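Local coordinates for ThiJ/PfpI family protein (Pseudomonas syringae pv. tomato, PDB 3EWN) that is of unknown function but belongs to the DJ-1/PfpI family, whose members share a class I glutamine amidotransferase-like fold, at residues R148-G153 with K235-L240; F210-G213 with A218-H221. One frame throughout, in Å; residues are numbered along the deposited sequence.

Interaction 1. Residues R148-G153 with K235-L240; sequences RDALAG and KKADAL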
ATOM      1  N   ARG A 148     -16.795  -3.349 -12.622  1.00  9.38           N
ATOM      2  CA  ARG A 148     -16.892  -2.052 -13.287  1.00 10.55           C
ATOM      3  C   ARG A 148     -18.241  -1.800 -13.971  1.00 10.80           C
ATOM      4  O   ARG A 148     -18.835  -0.728 -13.819  1.00  9.87           O
ATOM      5  CB  ARG A 148     -15.759  -1.914 -14.309  1.00 11.85           C
ATOM      6  CG  ARG A 148     -15.600  -0.516 -14.870  1.00 13.35           C
ATOM      7  CD  ARG A 148     -14.412  -0.428 -15.821  1.00 16.05           C
ATOM      8  NE  ARG A 148     -14.613  -1.241 -17.018  1.00 18.75           N
ATOM      9  CZ  ARG A 148     -13.884  -2.306 -17.337  1.00 19.74           C
ATOM     10  NH1 ARG A 148     -12.890  -2.701 -16.551  1.00 20.35           N
ATOM     11  NH2 ARG A 148     -14.155  -2.983 -18.443  1.00 23.53           N
ATOM     12  N   ASP A 149     -18.733  -2.782 -14.718  1.00 11.57           N
ATOM     13  CA  ASP A 149     -19.999  -2.601 -15.419  1.00 12.79           C
ATOM     14  C   ASP A 149     -21.205  -2.428 -14.509  1.00 12.62           C
ATOM     15  O   ASP A 149     -22.205  -1.837 -14.914  1.00 12.48           O
ATOM     16  CB  ASP A 149     -20.246  -3.757 -16.389  1.00 16.24           C
ATOM     17  CG  ASP A 149     -19.312  -3.720 -17.576  1.00 19.03           C
ATOM     18  OD1 ASP A 149     -19.081  -2.615 -18.110  1.00 21.73           O
ATOM     19  OD2 ASP A 149     -18.815  -4.788 -17.980  1.00 24.31           O
ATOM     20  N   ALA A 150     -21.117  -2.933 -13.283  1.00 11.20           N
ATOM     21  CA  ALA A 150     -22.226  -2.807 -12.343  1.00 10.85           C
ATOM     22  C   ALA A 150     -22.553  -1.341 -12.066  1.00 10.54           C
ATOM     23  O   ALA A 150     -23.698  -1.001 -11.768  1.00 11.60           O
ATOM     24  CB  ALA A 150     -21.887  -3.525 -11.029  1.00  9.97           C
ATOM     25  N   LEU A 151     -21.546  -0.477 -12.181  1.00  9.95           N
ATOM     26  CA  LEU A 151     -21.711   0.949 -11.917  1.00  8.51           C
ATOM     27  C   LEU A 151     -22.848   1.607 -12.696  1.00  9.58           C
ATOM     28  O   LEU A 151     -23.445   2.578 -12.225  1.00  8.62           O
ATOM     29  CB  LEU A 151     -20.402   1.693 -12.202  1.00  7.60           C
ATOM     30  CG  LEU A 151     -19.216   1.325 -11.306  1.00  8.82           C
ATOM     31  CD1 LEU A 151     -17.961   2.034 -11.803  1.00  8.43           C
ATOM     32  CD2 LEU A 151     -19.532   1.707  -9.858  1.00  9.41           C
ATOM     33  N   ALA A 152     -23.143   1.079 -13.880  1.00  8.12           N
ATOM     34  CA  ALA A 152     -24.215   1.615 -14.719  1.00  9.19           C
ATOM     35  C   ALA A 152     -25.549   1.614 -13.975  1.00  9.79           C
ATOM     36  O   ALA A 152     -26.411   2.459 -14.221  1.00  9.25           O
ATOM     37  CB  ALA A 152     -24.330   0.789 -16.004  1.00  9.22           C
ATOM     38  N   GLY A 153     -25.711   0.657 -13.068  1.00 10.09           N
ATOM     39  CA  GLY A 153     -26.942   0.559 -12.306  1.00 10.31           C
ATOM     40  C   GLY A 153     -27.149   1.722 -11.358  1.00  9.62           C
ATOM     41  O   GLY A 153     -28.271   1.981 -10.925  1.00 12.17           O
ATOM     42  N   LYS A 235     -21.504 -11.095  -9.781  1.00 10.54           N
ATOM     43  CA  LYS A 235     -22.953 -11.220  -9.745  1.00 11.78           C
ATOM     44  C   LYS A 235     -23.570 -10.429  -8.593  1.00 10.95           C
ATOM     45  O   LYS A 235     -24.593  -9.772  -8.774  1.00 11.93           O
ATOM     46  CB  LYS A 235     -23.364 -12.695  -9.666  1.00 16.08           C
ATOM     47  CG  LYS A 235     -23.142 -13.459 -10.970  1.00 23.62           C
ATOM     48  CD  LYS A 235     -23.708 -14.875 -10.919  1.00 27.45           C
ATOM     49  CE  LYS A 235     -22.875 -15.799 -10.042  1.00 30.01           C
ATOM     50  NZ  LYS A 235     -21.504 -16.020 -10.586  1.00 33.15           N
ATOM     51  N   LYS A 236     -22.947 -10.473  -7.419  1.00 10.18           N
ATOM     52  CA  LYS A 236     -23.465  -9.738  -6.263  1.00  9.82           C
ATOM     53  C   LYS A 236     -23.371  -8.233  -6.476  1.00  9.96           C
ATOM     54  O   LYS A 236     -24.211  -7.476  -5.982  1.00 10.25           O
ATOM     55  CB  LYS A 236     -22.716 -10.144  -4.991  1.00 11.37           C
ATOM     56  CG  LYS A 236     -23.062 -11.551  -4.524  1.00 15.96           C
ATOM     57  CD  LYS A 236     -22.069 -12.078  -3.499  1.00 20.65           C
ATOM     58  CE  LYS A 236     -22.145 -11.325  -2.191  1.00 24.91           C
ATOM     59  NZ  LYS A 236     -21.350 -12.022  -1.140  1.00 24.74           N
ATOM     60  N   ALA A 237     -22.341  -7.797  -7.201  1.00  9.01           N
ATOM     61  CA  ALA A 237     -22.180  -6.379  -7.497  1.00  8.91           C
ATOM     62  C   ALA A 237     -23.319  -5.956  -8.418  1.00  9.81           C
ATOM     63  O   ALA A 237     -23.959  -4.934  -8.194  1.00  8.44           O
ATOM     64  CB  ALA A 237     -20.837  -6.125  -8.169  1.00  9.24           C
ATOM     65  N   ASP A 238     -23.573  -6.745  -9.458  1.00 10.75           N
ATOM     66  CA  ASP A 238     -24.659  -6.428 -10.380  1.00 11.50           C
ATOM     67  C   ASP A 238     -25.986  -6.373  -9.628  1.00 11.04           C
ATOM     68  O   ASP A 238     -26.812  -5.502  -9.886  1.00 12.64           O
ATOM     69  CB  ASP A 238     -24.756  -7.469 -11.500  1.00 13.68           C
ATOM     70  CG  ASP A 238     -23.664  -7.313 -12.546  1.00 18.34           C
ATOM     71  OD1 ASP A 238     -23.141  -6.188 -12.707  1.00 18.77           O
ATOM     72  OD2 ASP A 238     -23.345  -8.314 -13.226  1.00 20.66           O
ATOM     73  N   ALA A 239     -26.191  -7.301  -8.697  1.00 10.62           N
ATOM     74  CA  ALA A 239     -27.427  -7.333  -7.920  1.00 11.79           C
ATOM     75  C   ALA A 239     -27.549  -6.072  -7.070  1.00 12.26           C
ATOM     76  O   ALA A 239     -28.623  -5.477  -6.966  1.00 12.80           O
ATOM     77  CB  ALA A 239     -27.461  -8.582  -7.025  1.00 12.49           C
ATOM     78  N   LEU A 240     -26.438  -5.675  -6.458  1.00 11.46           N
ATOM     79  CA  LEU A 240     -26.400  -4.483  -5.619  1.00 13.15           C
ATOM     80  C   LEU A 240     -26.793  -3.254  -6.434  1.00 13.33           C
ATOM     81  O   LEU A 240     -27.472  -2.355  -5.938  1.00 13.35           O
ATOM     82  CB  LEU A 240     -24.988  -4.278  -5.060  1.00 14.33           C
ATOM     83  CG  LEU A 240     -24.747  -2.998  -4.257  1.00 14.86           C
ATOM     84  CD1 LEU A 240     -25.307  -3.166  -2.856  1.00 17.92           C
ATOM     85  CD2 LEU A 240     -23.254  -2.700  -4.191  1.00 15.30           C
TER

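Interaction 2. Residues F210-G213 with A218-H221; sequences FNAG and APAH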
ATOM      1  N   PHE A 210       6.423  -9.628 -13.629  1.00  9.03           N
ATOM      2  CA  PHE A 210       5.608 -10.377 -14.575  1.00  8.46           C
ATOM      3  C   PHE A 210       4.727  -9.409 -15.339  1.00  9.10           C
ATOM      4  O   PHE A 210       4.677  -8.221 -15.013  1.00  8.15           O
ATOM      5  CB  PHE A 210       4.780 -11.428 -13.833  1.00  7.14           C
ATOM      6  CG  PHE A 210       5.611 -12.321 -12.957  1.00  6.97           C
ATOM      7  CD1 PHE A 210       6.580 -13.151 -13.510  1.00  7.39           C
ATOM      8  CD2 PHE A 210       5.466 -12.292 -11.574  1.00  4.68           C
ATOM      9  CE1 PHE A 210       7.396 -13.930 -12.699  1.00  8.52           C
ATOM     10  CE2 PHE A 210       6.275 -13.066 -10.756  1.00  8.72           C
ATOM     11  CZ  PHE A 210       7.243 -13.887 -11.316  1.00  9.24           C
ATOM     12  N   ASN A 211       4.029  -9.912 -16.350  1.00  8.56           N
ATOM     13  CA  ASN A 211       3.205  -9.054 -17.185  1.00 10.71           C
ATOM     14  C   ASN A 211       1.732  -9.441 -17.244  1.00  9.99           C
ATOM     15  O   ASN A 211       1.141  -9.468 -18.319  1.00 11.22           O
ATOM     16  CB  ASN A 211       3.798  -9.040 -18.597  1.00 13.84           C
ATOM     17  CG  ASN A 211       3.149  -8.010 -19.493  1.00 19.03           C
ATOM     18  OD1 ASN A 211       2.978  -6.853 -19.106  1.00 22.24           O
ATOM     19  ND2 ASN A 211       2.793  -8.422 -20.706  1.00 21.32           N
ATOM     20  N   ALA A 212       1.131  -9.717 -16.089  1.00  8.57           N
ATOM     21  CA  ALA A 212      -0.274 -10.111 -16.054  1.00  8.05           C
ATOM     22  C   ALA A 212      -1.134  -9.145 -15.252  1.00  8.29           C
ATOM     23  O   ALA A 212      -2.133  -9.550 -14.664  1.00  8.51           O
ATOM     24  CB  ALA A 212      -0.404 -11.520 -15.478  1.00  6.31           C
ATOM     25  N   GLY A 213      -0.754  -7.870 -15.240  1.00  8.22           N
ATOM     26  CA  GLY A 213      -1.505  -6.878 -14.489  1.00  7.52           C
ATOM     27  C   GLY A 213      -2.754  -6.326 -15.152  1.00  9.22           C
ATOM     28  O   GLY A 213      -3.500  -5.573 -14.526  1.00  9.02           O
ATOM     29  N   ALA A 218      -2.373 -10.462 -19.579  1.00 13.01           N
ATOM     30  CA  ALA A 218      -2.319 -11.657 -18.749  1.00 10.34           C
ATOM     31  C   ALA A 218      -2.559 -12.893 -19.607  1.00 10.59           C
ATOM     32  O   ALA A 218      -3.279 -12.833 -20.605  1.00 10.41           O
ATOM     33  CB  ALA A 218      -3.371 -11.575 -17.655  1.00 10.72           C
ATOM     34  N   PRO A 219      -1.941 -14.028 -19.239  1.00  9.00           N
ATOM     35  CA  PRO A 219      -2.124 -15.265 -20.006  1.00  9.51           C
ATOM     36  C   PRO A 219      -3.611 -15.588 -20.044  1.00  9.20           C
ATOM     37  O   PRO A 219      -4.315 -15.367 -19.063  1.00  8.83           O
ATOM     38  CB  PRO A 219      -1.340 -16.293 -19.196  1.00  9.18           C
ATOM     39  CG  PRO A 219      -0.245 -15.468 -18.573  1.00  9.42           C
ATOM     40  CD  PRO A 219      -0.975 -14.219 -18.143  1.00  8.89           C
ATOM     41  N   ALA A 220      -4.092 -16.106 -21.168  1.00  9.20           N
ATOM     42  CA  ALA A 220      -5.507 -16.437 -21.283  1.00  8.52           C
ATOM     43  C   ALA A 220      -6.003 -17.305 -20.126  1.00  9.54           C
ATOM     44  O   ALA A 220      -7.092 -17.080 -19.600  1.00 10.03           O
ATOM     45  CB  ALA A 220      -5.776 -17.136 -22.619  1.00  9.25           C
ATOM     46  N   HIS A 221      -5.210 -18.291 -19.719  1.00  8.53           N
ATOM     47  CA  HIS A 221      -5.626 -19.168 -18.631  1.00  8.61           C
ATOM     48  C   HIS A 221      -5.714 -18.450 -17.287  1.00  9.51           C
ATOM     49  O   HIS A 221      -6.496 -18.839 -16.418  1.00 10.53           O
ATOM     50  CB  HIS A 221      -4.700 -20.393 -18.546  1.00  9.84           C
ATOM     51  CG  HIS A 221      -3.240 -20.067 -18.528  1.00  9.08           C
ATOM     52  ND1 HIS A 221      -2.519 -19.929 -17.361  1.00 11.66           N
ATOM     53  CD2 HIS A 221      -2.355 -19.891 -19.538  1.00  6.30           C
ATOM     54  CE1 HIS A 221      -1.255 -19.683 -17.653  1.00  7.18           C
ATOM     55  NE2 HIS A 221      -1.130 -19.655 -18.968  1.00 11.42           N
TER

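Interaction 1. Residues R148-G153 with K235-L240
A150 packs against A237 and D238. It projects from the 3-10 segment that begins at D149 toward the C-terminal helix 231-240. Just before the touching pair, K236 turns to another part of the fold. Its NZ forms a salt bridge with D95, and its chain lies on L98 of helix 95-100. A237 comes next and points its methyl at the turn. The A150 methyl points at the flank of the A237 methyl, 4.0 Å from A150 CB to A237 CB. The carbonyl A237 O also borders the A150 methyl, 3.8 Å from A150 CB. C147, just ahead of the turn, touches A237. D238 covers A150 from another side. With CG beside the backbone N (chi1 -75°), the carboxylate is brought toward the turn. D238 OD1 sits 3.4 Å from A150 CB and 3.5 Å from A150 CA. The small side chain of A150 lets the backbones come close, with the CA atoms of A150 and D238 4.8 Å apart. L240 packs on L98 and on A101 and S102. No hydrogen bond or salt bridge joins the segments, so no directional bond fixes their orientation, and D238 OD1 finds no polar partner in the turn.

Interaction 2. Residues F210-G213 with A218-H221
The ring of P219 touches A212 with one atom and H221 with another. P219 CD meets the methyl of A212. P219 CB lies over one face of the H221 imidazole, 3.3 Å above its plane and displaced toward the rim. H221 CG sits between the backbone N and the carbonyl carbon (chi1 50°), which swings the imidazole back to the proline two residues earlier. The contact closes a short loop, consistent with an omega loop, with its ends 3.7 Å apart at the CA atoms of A212 and A218. The loop leads into helix 220-229, with P219 at the N-cap position. The methyls of A212 and A218 touch, and A212 CB bridges A218 and the proline ring. N211 contributes through its backbone: N211 O accepts a hydrogen bond from T217 OG1 inside the loop. No hydrogen bond passes directly between the two segments. The second subunit covers this region. Q199 of that subunit takes the N-H of A212 on its OE1 and gives its NE2 to F210 O, while E196 of the same subunit packs on both A212 and P219. At the closure itself, A212 CB stands 3.7 Å from A218 CB and 3.8 Å from P219 CD.

In the fold
Both contacts are small, and each turns on alanine methyls without a hydrogen bond between its segments. Their chemistry differs: the side chains of interaction 2 meet carbon against carbon, while interaction 1 also sets oxygens against a methyl. Their places differ too. Interaction 1 is buried, though toward the periphery of the chain. It joins the C-terminal helix 231-240 to a turn 82 residues away in sequence. Interaction 2 is partly buried and local, closing a loop at the start of helix 220-229. It lies farther from the centre of the chain, and the second subunit covers it. No other chain touches the segments of interaction 1. The two helices follow each other in the chain, but the contacts do not touch.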